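Local coordinates for protein hemin degrading factor (Pseudomonas aeruginosa, PDB 4MF9) that binds heme with its iron axially ligated, traffics heme inside the bacterium and probably degrades it, at residues V45-G48 and E49-S53; R63-W66 and A67-L70; R172-A175 and A176-A180; H216-A219 and L220-H224; D348-R351 and E352-S356. One frame throughout, in Å; residues are numbered along the deposited sequence.

Overall arrangement
Following the chain from the N terminus, the five contacts come strictly in series, none nested and none crossing, and each closes a single turn or loop between adjoining residues. Contact 1 starts helix 47-52, contact 2 joins strand 59-62 to helix 66-72, and contact 3 turns the chain as it leaves helix 166-173. These three share one side of the molecule: Arg63 N of contact 2 probably hydrogen-bonds to Leu173 O of contact 3, at 2.7 Å, and contacts 1 and 3 adjoin. Contact 4, in helix 217-224, stands beside the heme. Contact 5, in helix 348-355, lies about 44 Å from contact 1, centre to centre, across the chain's centre.

Contact 1 (V45-G48 and E49-S53); sequences VSEG and ELVAS
A chi1 of 70° sets Ser46 OG between its own backbone N and carbonyl carbon, while Glu49 holds CG anti to its carbonyl carbon (chi1 -77°) and runs on extended, which swings its carboxylate back over the start of the helix. The two side chains thereby reach each other's backbone. Glu49 N gives a hydrogen bond to Ser46 OG (3.2 Å), and Ser46 N gives one to Glu49 OE1 (3.0 Å), approaching from above the carboxylate plane. A third bond, from Ser46 OG to the anti lone pair of Glu49 OE1, is 2.8 Å long, so one carboxylate oxygen is gripped by two donors. This is a capping box, with Ser46 as N-cap of helix 47-52, in the first HemS/ChuX domain. It satisfies N-H groups that have no preceding helical carbonyl and places a negative charge where the helix dipole would probably welcome it. Beside it, Val45 CB lies 3.9 Å from Glu49 OE1. Regular helix bonds follow, Leu50 N to Ser46 O and Val51 N to Glu47 O (2.9 Å). The Glu47 side chain leads away from the turn, and its OE2 makes a salt bridge with Lys154; Leu50 packs against Trp24 of helix 17-30 and Ala40 of helix 36-42.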
loop_
_atom_site.group_PDB
_atom_site.type_symbol
_atom_site.label_atom_id
_atom_site.label_comp_id
_atom_site.label_asym_id
_atom_site.label_seq_id
_atom_site.Cartn_x
_atom_site.Cartn_y
_atom_site.Cartn_z
ATOM N N VAL A 45 -2.069 -14.562 16.314
ATOM C CA VAL A 45 -0.689 -14.124 16.097
ATOM C C VAL A 45 -0.583 -13.155 14.922
ATOM O O VAL A 45 -1.547 -12.955 14.182
ATOM C CB VAL A 45 0.271 -15.315 15.836
ATOM C CG1 VAL A 45 0.319 -16.257 17.032
ATOM C CG2 VAL A 45 -0.124 -16.062 14.567
ATOM N N SER A 46 0.588 -12.556 14.745
ATOM C CA SER A 46 0.823 -11.726 13.571
ATOM C C SER A 46 1.099 -12.608 12.354
ATOM O O SER A 46 1.515 -13.764 12.498
ATOM C CB SER A 46 1.997 -10.787 13.806
ATOM O OG SER A 46 3.216 -11.502 13.859
ATOM N N GLU A 47 0.851 -12.070 11.160
ATOM C CA GLU A 47 1.171 -12.775 9.923
ATOM C C GLU A 47 2.661 -13.085 9.848
ATOM O O GLU A 47 3.054 -14.134 9.343
ATOM C CB GLU A 47 0.736 -11.956 8.698
ATOM C CG GLU A 47 0.836 -12.725 7.371
ATOM C CD GLU A 47 0.277 -11.947 6.190
ATOM O OE1 GLU A 47 -0.200 -10.802 6.389
ATOM O OE2 GLU A 47 0.307 -12.487 5.059
ATOM N N GLY A 48 3.487 -12.171 10.360
ATOM C CA GLY A 48 4.928 -12.365 10.376
ATOM C C GLY A 48 5.359 -13.608 11.143
ATOM O O GLY A 48 6.221 -14.359 10.685
ATOM N N GLU A 49 4.746 -13.804 12.286
ATOM C CA GLU A 49 4.967 -14.963 13.111
ATOM C C GLU A 49 4.538 -16.231 12.402
ATOM O O GLU A 49 5.228 -17.189 12.405
ATOM C CB GLU A 49 4.211 -14.825 14.379
ATOM C CG GLU A 49 4.839 -13.910 15.361
ATOM C CD GLU A 49 3.913 -13.604 16.526
ATOM O OE1 GLU A 49 3.057 -12.699 16.417
ATOM O OE2 GLU A 49 4.026 -14.329 17.507
ATOM N N LEU A 50 3.401 -16.148 11.745
ATOM C CA LEU A 50 2.833 -17.272 10.999
ATOM C C LEU A 50 3.794 -17.698 9.896
ATOM O O LEU A 50 4.107 -18.885 9.755
ATOM C CB LEU A 50 1.473 -16.902 10.397
ATOM C CG LEU A 50 0.339 -17.940 10.413
ATOM C CD1 LEU A 50 -0.812 -17.546 9.501
ATOM C CD2 LEU A 50 0.833 -19.307 10.032
ATOM N N VAL A 51 4.277 -16.727 9.126
ATOM C CA VAL A 51 5.252 -17.005 8.071
ATOM C C VAL A 51 6.558 -17.593 8.629
ATOM O O VAL A 51 7.118 -18.537 8.066
ATOM C CB VAL A 51 5.528 -15.742 7.219
ATOM C CG1 VAL A 51 6.628 -16.009 6.204
ATOM C CG2 VAL A 51 4.251 -15.286 6.513
ATOM N N ALA A 52 7.037 -17.054 9.744
ATOM C CA ALA A 52 8.246 -17.587 10.362
ATOM C C ALA A 52 8.045 -19.028 10.837
ATOM O O ALA A 52 8.998 -19.789 10.917
ATOM C CB ALA A 52 8.705 -16.704 11.504
ATOM N N SER A 53 6.812 -19.414 11.145
ATOM C CA SER A 53 6.567 -20.809 11.531
ATOM C C SER A 53 6.783 -21.752 10.343
ATOM O O SER A 53 6.846 -22.973 10.513
ATOM C CB SER A 53 5.156 -20.986 12.093
ATOM O OG SER A 53 4.219 -21.145 11.051
#

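Contact 2 (R63-W66 and A67-L70); sequences RPDW and AALL
Trp66 touches the turn that follows it at two places: its CB lies 3.9 Å from Leu70 CD1, and its indole CE3 is 4.2 Å from Leu69 CD1. The Leu69 methyl comes at the edge of the indole, near the ring plane, whereas Leu70 reaches back alongside the root of the tryptophan. Leu69 has CG anti to its backbone N (chi1 -175°), which carries the methyl out to that edge. Trp66 O accepts from Leu70 N at 3.0 Å, a regular helix bond of the same turn. Asp65, the last residue of an inverse gamma turn centred on Pro64 that leads out of strand 59-62, sits at the N-cap position of helix 66-72. Its carbonyl oxygen takes a nearly straight bond from Leu69 N (2.9 Å, N-H...O angle 173°) and a weak one from Ala68 N. The Asp65 carboxylate leans over Ala68, with CG 3.9 Å from Ala68 CB. Arg63 NH2 reaches Asp65 OD2 in a long, weak salt bridge of 3.5 Å, the oxygen lying at the guanidinium edge and in its plane. Trp66 stacks edge-to-face with Trp124, while Leu70 packs on Val99 and Val101.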
loop_
_atom_site.group_PDB
_atom_site.type_symbol
_atom_site.label_atom_id
_atom_site.label_comp_id
_atom_site.label_asym_id
_atom_site.label_seq_id
_atom_site.Cartn_x
_atom_site.Cartn_y
_atom_site.Cartn_z
ATOM N N ARG A 63 18.129 -11.983 4.854
ATOM C CA ARG A 63 18.613 -10.837 5.599
ATOM C C ARG A 63 17.832 -9.582 5.219
ATOM O O ARG A 63 17.526 -9.412 4.115
ATOM C CB ARG A 63 20.092 -10.610 5.412
ATOM C CG ARG A 63 20.956 -11.817 5.608
ATOM C CD ARG A 63 22.403 -11.393 5.613
ATOM N NE ARG A 63 22.738 -10.571 4.486
ATOM C CZ ARG A 63 22.996 -11.053 3.286
ATOM N NH1 ARG A 63 22.925 -12.329 3.086
ATOM N NH2 ARG A 63 23.263 -10.280 2.289
ATOM N N PRO A 64 17.570 -8.718 6.194
ATOM C CA PRO A 64 16.931 -7.428 5.902
ATOM C C PRO A 64 17.925 -6.429 5.331
ATOM O O PRO A 64 18.044 -5.314 5.835
ATOM C CB PRO A 64 16.454 -6.960 7.277
ATOM C CG PRO A 64 17.396 -7.598 8.229
ATOM C CD PRO A 64 17.695 -8.950 7.645
ATOM N N ASP A 65 18.611 -6.835 4.270
ATOM C CA ASP A 65 19.606 -6.016 3.595
ATOM C C ASP A 65 18.916 -5.380 2.402
ATOM O O ASP A 65 19.057 -5.859 1.278
ATOM C CB ASP A 65 20.746 -6.934 3.118
ATOM C CG ASP A 65 21.975 -6.174 2.626
ATOM O OD1 ASP A 65 21.878 -4.971 2.300
ATOM O OD2 ASP A 65 23.050 -6.806 2.544
ATOM N N TRP A 66 18.158 -4.309 2.632
ATOM C CA TRP A 66 17.271 -3.792 1.577
ATOM C C TRP A 66 18.044 -3.304 0.358
ATOM O O TRP A 66 17.584 -3.436 -0.768
ATOM C CB TRP A 66 16.336 -2.693 2.115
ATOM C CG TRP A 66 15.733 -3.065 3.430
ATOM C CD1 TRP A 66 15.869 -2.394 4.606
ATOM C CD2 TRP A 66 14.964 -4.244 3.722
ATOM N NE1 TRP A 66 15.206 -3.063 5.607
ATOM C CE2 TRP A 66 14.643 -4.201 5.091
ATOM C CE3 TRP A 66 14.496 -5.319 2.951
ATOM C CZ2 TRP A 66 13.878 -5.191 5.712
ATOM C CZ3 TRP A 66 13.738 -6.302 3.567
ATOM C CH2 TRP A 66 13.439 -6.233 4.936
ATOM N N ALA A 67 19.233 -2.758 0.591
ATOM C CA ALA A 67 20.066 -2.239 -0.493
ATOM C C ALA A 67 20.498 -3.318 -1.491
ATOM O O ALA A 67 20.630 -3.035 -2.676
ATOM C CB ALA A 67 21.276 -1.519 0.068
ATOM N N ALA A 68 20.747 -4.539 -1.016
ATOM C CA ALA A 68 21.020 -5.656 -1.929
ATOM C C ALA A 68 19.738 -6.337 -2.441
ATOM O O ALA A 68 19.610 -6.637 -3.635
ATOM C CB ALA A 68 21.954 -6.681 -1.276
ATOM N N LEU A 69 18.800 -6.596 -1.535
ATOM C CA LEU A 69 17.577 -7.334 -1.875
ATOM C C LEU A 69 16.719 -6.625 -2.930
ATOM O O LEU A 69 16.351 -7.221 -3.944
ATOM C CB LEU A 69 16.765 -7.587 -0.597
ATOM C CG LEU A 69 15.481 -8.424 -0.552
ATOM C CD1 LEU A 69 14.259 -7.538 -0.642
ATOM C CD2 LEU A 69 15.442 -9.508 -1.628
ATOM N N LEU A 70 16.403 -5.356 -2.695
ATOM C CA LEU A 70 15.505 -4.621 -3.597
ATOM C C LEU A 70 15.952 -4.554 -5.065
ATOM O O LEU A 70 15.165 -4.851 -5.944
ATOM C CB LEU A 70 15.184 -3.226 -3.047
ATOM C CG LEU A 70 14.451 -3.215 -1.707
ATOM C CD1 LEU A 70 14.421 -1.807 -1.112
ATOM C CD2 LEU A 70 13.044 -3.774 -1.861
#

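Contact 3 (R172-A175 and A176-A180); sequences RLRA and AEQDA
Gln178 folds its side chain back on the chain it has just left, and the amide at its end meets Ala175. From CB the path runs to CG, 3.9 Å from Ala175 O, then bends at chi2 (-56°) to bring CD to 3.8 Å from the same oxygen. NE2 closes the loop with a hydrogen bond to Ala175 O of 2.8 Å (N-H...O angle 156°). The carbonyl oxygen lies almost in the amide plane of the glutamine, although NE2 itself is tilted 24° from the carbonyl plane. NE2 also passes 3.6 Å from Arg174 CG; the two side chains cross at about a right angle. The remaining amide oxygen, OE1, accepts from the backbone N of Arg61. A smaller touch comes from Glu177, whose OE1 approaches Ala175 CB at 4.1 Å. All this happens where helix 166-173 has ended and the chain runs beside strand 59-62, to which Ala175 is joined by backbone hydrogen bonding with Arg61. Donating to Ala175 O and accepting from Arg61 N, the one side-chain amide is consistent with a bridge that takes over where this loop turns away and backbone pairing with the strand gives out.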
loop_
_atom_site.group_PDB
_atom_site.type_symbol
_atom_site.label_atom_id
_atom_site.label_comp_id
_atom_site.label_asym_id
_atom_site.label_seq_id
_atom_site.Cartn_x
_atom_site.Cartn_y
_atom_site.Cartn_z
ATOM N N ARG A 172 22.022 -16.143 -1.770
ATOM C CA ARG A 172 22.820 -14.939 -1.562
ATOM C C ARG A 172 22.322 -14.087 -0.396
ATOM O O ARG A 172 23.118 -13.493 0.346
ATOM C CB ARG A 172 22.826 -14.116 -2.852
ATOM C CG ARG A 172 23.419 -12.726 -2.734
ATOM C CD ARG A 172 23.609 -12.131 -4.117
ATOM N NE ARG A 172 22.578 -12.609 -5.040
ATOM C CZ ARG A 172 22.536 -12.310 -6.334
ATOM N NH1 ARG A 172 23.476 -11.537 -6.865
ATOM N NH2 ARG A 172 21.561 -12.792 -7.097
ATOM N N LEU A 173 21.002 -14.040 -0.234
ATOM C CA LEU A 173 20.360 -13.226 0.796
ATOM C C LEU A 173 19.957 -14.019 2.035
ATOM O O LEU A 173 19.474 -13.445 3.006
ATOM C CB LEU A 173 19.112 -12.538 0.222
ATOM C CG LEU A 173 19.286 -11.170 -0.431
ATOM C CD1 LEU A 173 19.899 -10.154 0.545
ATOM C CD2 LEU A 173 20.118 -11.261 -1.684
ATOM N N ARG A 174 20.135 -15.326 2.023
ATOM C CA ARG A 174 19.711 -16.159 3.115
ATOM C C ARG A 174 20.363 -15.773 4.443
ATOM O O ARG A 174 21.530 -15.605 4.522
ATOM C CB ARG A 174 19.957 -17.618 2.755
ATOM C CG ARG A 174 20.334 -18.568 3.861
ATOM C CD ARG A 174 20.827 -19.844 3.234
ATOM N NE ARG A 174 19.694 -20.700 3.191
ATOM C CZ ARG A 174 19.174 -21.209 2.103
ATOM N NH1 ARG A 174 19.716 -21.015 0.924
ATOM N NH2 ARG A 174 18.130 -21.960 2.249
ATOM N N ALA A 175 19.552 -15.645 5.470
ATOM C CA ALA A 175 20.036 -15.241 6.785
ATOM C C ALA A 175 20.795 -16.397 7.430
ATOM O O ALA A 175 20.490 -17.566 7.174
ATOM C CB ALA A 175 18.881 -14.823 7.659
ATOM N N ALA A 176 21.768 -16.071 8.276
ATOM C CA ALA A 176 22.573 -17.096 8.948
ATOM C C ALA A 176 21.745 -17.852 9.987
ATOM O O ALA A 176 21.785 -19.082 10.066
ATOM C CB ALA A 176 23.799 -16.472 9.584
ATOM N N GLU A 177 21.000 -17.132 10.792
ATOM C CA GLU A 177 20.110 -17.761 11.718
ATOM C C GLU A 177 18.730 -17.870 11.159
ATOM O O GLU A 177 17.955 -17.006 11.249
ATOM C CB GLU A 177 20.107 -17.076 13.099
ATOM C CG GLU A 177 19.885 -15.593 13.120
ATOM C CD GLU A 177 20.954 -14.753 12.442
ATOM O OE1 GLU A 177 20.916 -14.624 11.217
ATOM O OE2 GLU A 177 21.809 -14.183 13.166
ATOM N N GLN A 178 18.458 -19.023 10.620
ATOM C CA GLN A 178 17.238 -19.269 9.877
ATOM C C GLN A 178 15.986 -19.098 10.725
ATOM O O GLN A 178 15.060 -18.396 10.310
ATOM C CB GLN A 178 17.298 -20.609 9.152
ATOM C CG GLN A 178 17.947 -20.458 7.790
ATOM C CD GLN A 178 17.221 -19.410 6.964
ATOM O OE1 GLN A 178 16.015 -19.510 6.758
ATOM N NE2 GLN A 178 17.944 -18.395 6.512
ATOM N N ASP A 179 15.847 -19.829 11.786
ATOM C CA ASP A 179 14.998 -19.423 12.846
ATOM C C ASP A 179 13.528 -19.561 12.546
ATOM O O ASP A 179 13.166 -19.715 11.405
ATOM C CB ASP A 179 15.284 -17.984 13.188
ATOM C CG ASP A 179 15.417 -17.772 14.608
ATOM O OD1 ASP A 179 15.083 -16.672 15.085
ATOM O OD2 ASP A 179 15.903 -18.691 15.271
ATOM N N ALA A 180 12.685 -19.575 13.533
ATOM C CA ALA A 180 11.283 -19.557 13.215
ATOM C C ALA A 180 10.451 -18.767 14.231
ATOM O O ALA A 180 9.286 -18.964 14.307
ATOM C CB ALA A 180 10.782 -20.953 13.044
#

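Contact 4 (H216-A219 and L220-H224); sequences HFHA and LLKKH
Helix 217-224 begins two residues after His215, the axial ligand of the heme iron, and this contact takes in essentially the whole helix, with Phe217 facing the heme site. Two leucines of the next turn meet Phe217 from the same side of its ring, each at a slant. Its ring atom CE2 is 3.9 Å from Leu221 CD2, and CD1 is 4.1 Å from Leu220 CD2. The phenylalanine points back from the following turn at its root, but with CG anti to the backbone N (chi1 -170°) the ring swings along the helix to meet them. The other methyl of Leu221 is close as well, CD1 lying 4.0 Å from Phe217 CE2. Beyond the contact, Phe217 makes a cation-pi interaction with Lys313 and packs on Arg228, two heme-binding residues, and meets Trp208 edge-to-face. This probably places the ring in the second shell of the pocket, the Phe217 side chain being about 5 Å from the heme. The backbone beneath is helical: Leu221 N bonds to Phe217 O at 3.1 Å and Lys222 N to His218 O at 3.1 Å, while Leu220 N makes only weak bonds, to His216 O and Phe217 O. On the exposed flank, Lys222 curls back toward the His218 imidazole. At the far end His224 turns its ring back on the helix, and its ND1 donates to Leu220 O at 2.9 Å, from 20° outside the carbonyl plane.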
loop_
_atom_site.group_PDB
_atom_site.type_symbol
_atom_site.label_atom_id
_atom_site.label_comp_id
_atom_site.label_asym_id
_atom_site.label_seq_id
_atom_site.Cartn_x
_atom_site.Cartn_y
_atom_site.Cartn_z
ATOM N N HIS A 216 4.968 18.310 0.091
ATOM C CA HIS A 216 5.217 19.122 1.258
ATOM C C HIS A 216 4.046 19.122 2.206
ATOM O O HIS A 216 4.054 19.745 3.212
ATOM C CB HIS A 216 5.446 20.549 0.787
ATOM C CG HIS A 216 6.595 20.707 -0.130
ATOM N ND1 HIS A 216 7.560 19.751 -0.288
ATOM C CD2 HIS A 216 6.966 21.746 -0.899
ATOM C CE1 HIS A 216 8.452 20.178 -1.152
ATOM N NE2 HIS A 216 8.098 21.377 -1.554
ATOM N N PHE A 217 3.008 18.438 1.830
ATOM C CA PHE A 217 1.779 18.445 2.612
ATOM C C PHE A 217 2.034 17.838 3.987
ATOM O O PHE A 217 1.651 18.403 5.016
ATOM C CB PHE A 217 0.682 17.679 1.872
ATOM C CG PHE A 217 -0.690 17.828 2.481
ATOM C CD1 PHE A 217 -1.386 19.029 2.383
ATOM C CD2 PHE A 217 -1.286 16.761 3.139
ATOM C CE1 PHE A 217 -2.661 19.153 2.928
ATOM C CE2 PHE A 217 -2.547 16.881 3.698
ATOM C CZ PHE A 217 -3.239 18.070 3.590
ATOM N N HIS A 218 2.750 16.753 4.001
ATOM C CA HIS A 218 2.966 16.050 5.223
ATOM C C HIS A 218 3.642 16.934 6.267
ATOM O O HIS A 218 3.251 16.995 7.379
ATOM C CB HIS A 218 3.831 14.856 4.880
ATOM C CG HIS A 218 3.643 13.720 5.802
ATOM N ND1 HIS A 218 2.420 13.121 5.982
ATOM C CD2 HIS A 218 4.488 13.127 6.661
ATOM C CE1 HIS A 218 2.529 12.203 6.913
ATOM N NE2 HIS A 218 3.776 12.172 7.325
ATOM N N ALA A 219 4.660 17.622 5.867
ATOM C CA ALA A 219 5.339 18.489 6.762
ATOM C C ALA A 219 4.426 19.570 7.297
ATOM O O ALA A 219 4.627 19.996 8.334
ATOM C CB ALA A 219 6.566 19.051 6.085
ATOM N N LEU A 220 3.484 20.016 6.508
ATOM C CA LEU A 220 2.525 21.027 6.902
ATOM C C LEU A 220 1.615 20.534 8.020
ATOM O O LEU A 220 1.293 21.230 8.930
ATOM C CB LEU A 220 1.714 21.442 5.658
ATOM C CG LEU A 220 0.483 22.304 5.861
ATOM C CD1 LEU A 220 0.758 23.677 6.425
ATOM C CD2 LEU A 220 -0.395 22.363 4.644
ATOM N N LEU A 221 1.189 19.292 7.925
ATOM C CA LEU A 221 0.427 18.725 8.980
ATOM C C LEU A 221 1.232 18.606 10.263
ATOM O O LEU A 221 0.790 18.894 11.307
ATOM C CB LEU A 221 -0.039 17.346 8.537
ATOM C CG LEU A 221 -0.912 17.146 7.318
ATOM C CD1 LEU A 221 -1.065 15.659 7.156
ATOM C CD2 LEU A 221 -2.264 17.830 7.447
ATOM N N LYS A 222 2.456 18.166 10.124
ATOM C CA LYS A 222 3.328 18.010 11.267
ATOM C C LYS A 222 3.521 19.347 11.937
ATOM O O LYS A 222 3.518 19.465 13.106
ATOM C CB LYS A 222 4.660 17.375 10.841
ATOM C CG LYS A 222 5.188 16.429 11.893
ATOM C CD LYS A 222 6.566 15.887 11.576
ATOM C CE LYS A 222 6.515 14.575 10.843
ATOM N NZ LYS A 222 5.673 14.649 9.637
ATOM N N LYS A 223 3.601 20.370 11.124
ATOM C CA LYS A 223 3.839 21.692 11.599
ATOM C C LYS A 223 2.772 22.204 12.506
ATOM O O LYS A 223 3.097 22.827 13.465
ATOM C CB LYS A 223 4.059 22.632 10.410
ATOM C CG LYS A 223 4.081 24.094 10.783
ATOM C CD LYS A 223 4.661 24.857 9.642
ATOM C CE LYS A 223 5.018 26.266 9.999
ATOM N NZ LYS A 223 6.336 26.299 10.655
ATOM N N HIS A 224 1.512 21.926 12.209
ATOM C CA HIS A 224 0.411 22.409 13.021
ATOM C C HIS A 224 -0.183 21.353 13.930
ATOM O O HIS A 224 -1.136 21.562 14.608
ATOM C CB HIS A 224 -0.639 23.091 12.149
ATOM C CG HIS A 224 -0.071 24.084 11.197
ATOM N ND1 HIS A 224 0.354 23.741 9.951
ATOM C CD2 HIS A 224 0.172 25.400 11.316
ATOM C CE1 HIS A 224 0.862 24.787 9.342
ATOM N NE2 HIS A 224 0.741 25.816 10.137
#

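Contact 5 (D348-R351 and E352-S356); sequences DDWR and ELAES
Trp350 lays one face of its indole against the methyl of Ala354, one turn further along helix 348-355. Ala354 CB stands 4.2 Å from the centroid of the six-membered ring and 23° off its normal, a CH-pi contact offset toward the rim; CE2 and CZ2 of Trp350 are each 4.0 Å from Ala354 CB. A chi1 of 165°, which sets Trp350 CG opposite the backbone N, brings that face of the ring against the methyl. The backbone holds the pair in step, since Ala354 N donates to Trp350 O at 2.8 Å in an almost straight bond. Arg351 and Glu355 instead run side by side and point the same way, their CG atoms 4.2 Å apart. Their charged ends do not meet: the guanidinium and carboxylate planes stand 83° apart, and each has another partner, Glu346 for the arginine and Arg312 for the glutamate. Further on, OG and N of Ser356 both bond to Leu353 O, the OG at 2.8 Å. Within the second HemS/ChuX domain this helix packs on helix 247-258 and on strand 320-326. Leu353 meets the helix at Leu251, Ala254 and Ala255, while Ala354 and Arg351 rest on Thr321 of the strand; Thr321 O also accepts from Trp350 NE1.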
loop_
_atom_site.group_PDB
_atom_site.type_symbol
_atom_site.label_atom_id
_atom_site.label_comp_id
_atom_site.label_asym_id
_atom_site.label_seq_id
_atom_site.Cartn_x
_atom_site.Cartn_y
_atom_site.Cartn_z
ATOM N N ASP A 348 -7.492 18.516 -17.578
ATOM C CA ASP A 348 -8.816 19.042 -17.396
ATOM C C ASP A 348 -9.844 17.960 -17.219
ATOM O O ASP A 348 -10.747 18.114 -16.486
ATOM C CB ASP A 348 -9.207 19.955 -18.580
ATOM C CG ASP A 348 -8.199 21.065 -18.858
ATOM O OD1 ASP A 348 -8.022 21.505 -19.995
ATOM O OD2 ASP A 348 -7.560 21.531 -17.953
ATOM N N ASP A 349 -9.679 16.861 -17.904
ATOM C CA ASP A 349 -10.639 15.799 -17.839
ATOM C C ASP A 349 -10.709 15.205 -16.438
ATOM O O ASP A 349 -11.747 14.921 -15.913
ATOM C CB ASP A 349 -10.460 14.751 -18.998
ATOM C CG ASP A 349 -9.101 14.059 -19.001
ATOM O OD1 ASP A 349 -8.758 13.397 -19.998
ATOM O OD2 ASP A 349 -8.361 14.203 -18.034
ATOM N N TRP A 350 -9.561 15.087 -15.828
ATOM C CA TRP A 350 -9.516 14.623 -14.448
ATOM C C TRP A 350 -10.220 15.605 -13.512
ATOM O O TRP A 350 -11.118 15.217 -12.752
ATOM C CB TRP A 350 -8.082 14.391 -13.967
ATOM C CG TRP A 350 -8.028 14.279 -12.468
ATOM C CD1 TRP A 350 -7.475 15.171 -11.584
ATOM C CD2 TRP A 350 -8.590 13.228 -11.676
ATOM N NE1 TRP A 350 -7.649 14.723 -10.293
ATOM C CE2 TRP A 350 -8.329 13.532 -10.327
ATOM C CE3 TRP A 350 -9.281 12.053 -11.981
ATOM C CZ2 TRP A 350 -8.741 12.699 -9.288
ATOM C CZ3 TRP A 350 -9.684 11.240 -10.958
ATOM C CH2 TRP A 350 -9.417 11.562 -9.629
ATOM N N ARG A 351 -9.872 16.873 -13.632
ATOM C CA ARG A 351 -10.392 17.856 -12.734
ATOM C C ARG A 351 -11.876 17.957 -12.876
ATOM O O ARG A 351 -12.534 18.031 -11.953
ATOM C CB ARG A 351 -9.670 19.190 -12.892
ATOM C CG ARG A 351 -10.328 20.327 -12.126
ATOM C CD ARG A 351 -9.605 21.666 -12.229
ATOM N NE ARG A 351 -8.231 21.647 -11.816
ATOM C CZ ARG A 351 -7.389 22.658 -11.829
ATOM N NH1 ARG A 351 -7.764 23.861 -12.207
ATOM N NH2 ARG A 351 -6.161 22.460 -11.446
ATOM N N GLU A 352 -12.377 17.894 -14.080
ATOM C CA GLU A 352 -13.777 17.894 -14.318
ATOM C C GLU A 352 -14.480 16.699 -13.686
ATOM O O GLU A 352 -15.477 16.859 -13.088
ATOM C CB GLU A 352 -14.062 17.957 -15.810
ATOM C CG GLU A 352 -15.527 17.742 -16.125
ATOM C CD GLU A 352 -15.824 17.688 -17.592
ATOM O OE1 GLU A 352 -16.914 18.086 -17.962
ATOM O OE2 GLU A 352 -14.970 17.241 -18.369
ATOM N N LEU A 353 -13.929 15.520 -13.837
ATOM C CA LEU A 353 -14.524 14.398 -13.164
ATOM C C LEU A 353 -14.468 14.463 -11.653
ATOM O O LEU A 353 -15.436 14.249 -11.003
ATOM C CB LEU A 353 -13.910 13.118 -13.651
ATOM C CG LEU A 353 -14.389 11.788 -13.064
ATOM C CD1 LEU A 353 -15.871 11.622 -13.151
ATOM C CD2 LEU A 353 -13.702 10.647 -13.750
ATOM N N ALA A 354 -13.328 14.834 -11.129
ATOM C CA ALA A 354 -13.126 14.994 -9.687
ATOM C C ALA A 354 -14.092 16.020 -9.072
ATOM O O ALA A 354 -14.498 15.887 -7.918
ATOM C CB ALA A 354 -11.694 15.399 -9.411
ATOM N N GLU A 355 -14.409 17.051 -9.800
ATOM C CA GLU A 355 -15.355 18.057 -9.302
ATOM C C GLU A 355 -16.811 17.799 -9.657
ATOM O O GLU A 355 -17.651 18.431 -9.166
ATOM C CB GLU A 355 -14.988 19.455 -9.758
ATOM C CG GLU A 355 -13.587 19.969 -9.528
ATOM C CD GLU A 355 -13.452 20.740 -8.234
ATOM O OE1 GLU A 355 -14.363 20.669 -7.425
ATOM O OE2 GLU A 355 -12.491 21.450 -8.067
ATOM N N SER A 356 -17.082 16.843 -10.519
ATOM C CA SER A 356 -18.453 16.612 -10.982
ATOM C C SER A 356 -19.373 16.124 -9.868
ATOM O O SER A 356 -20.595 16.256 -9.963
ATOM C CB SER A 356 -18.479 15.633 -12.158
ATOM O OG SER A 356 -18.165 14.316 -11.740
#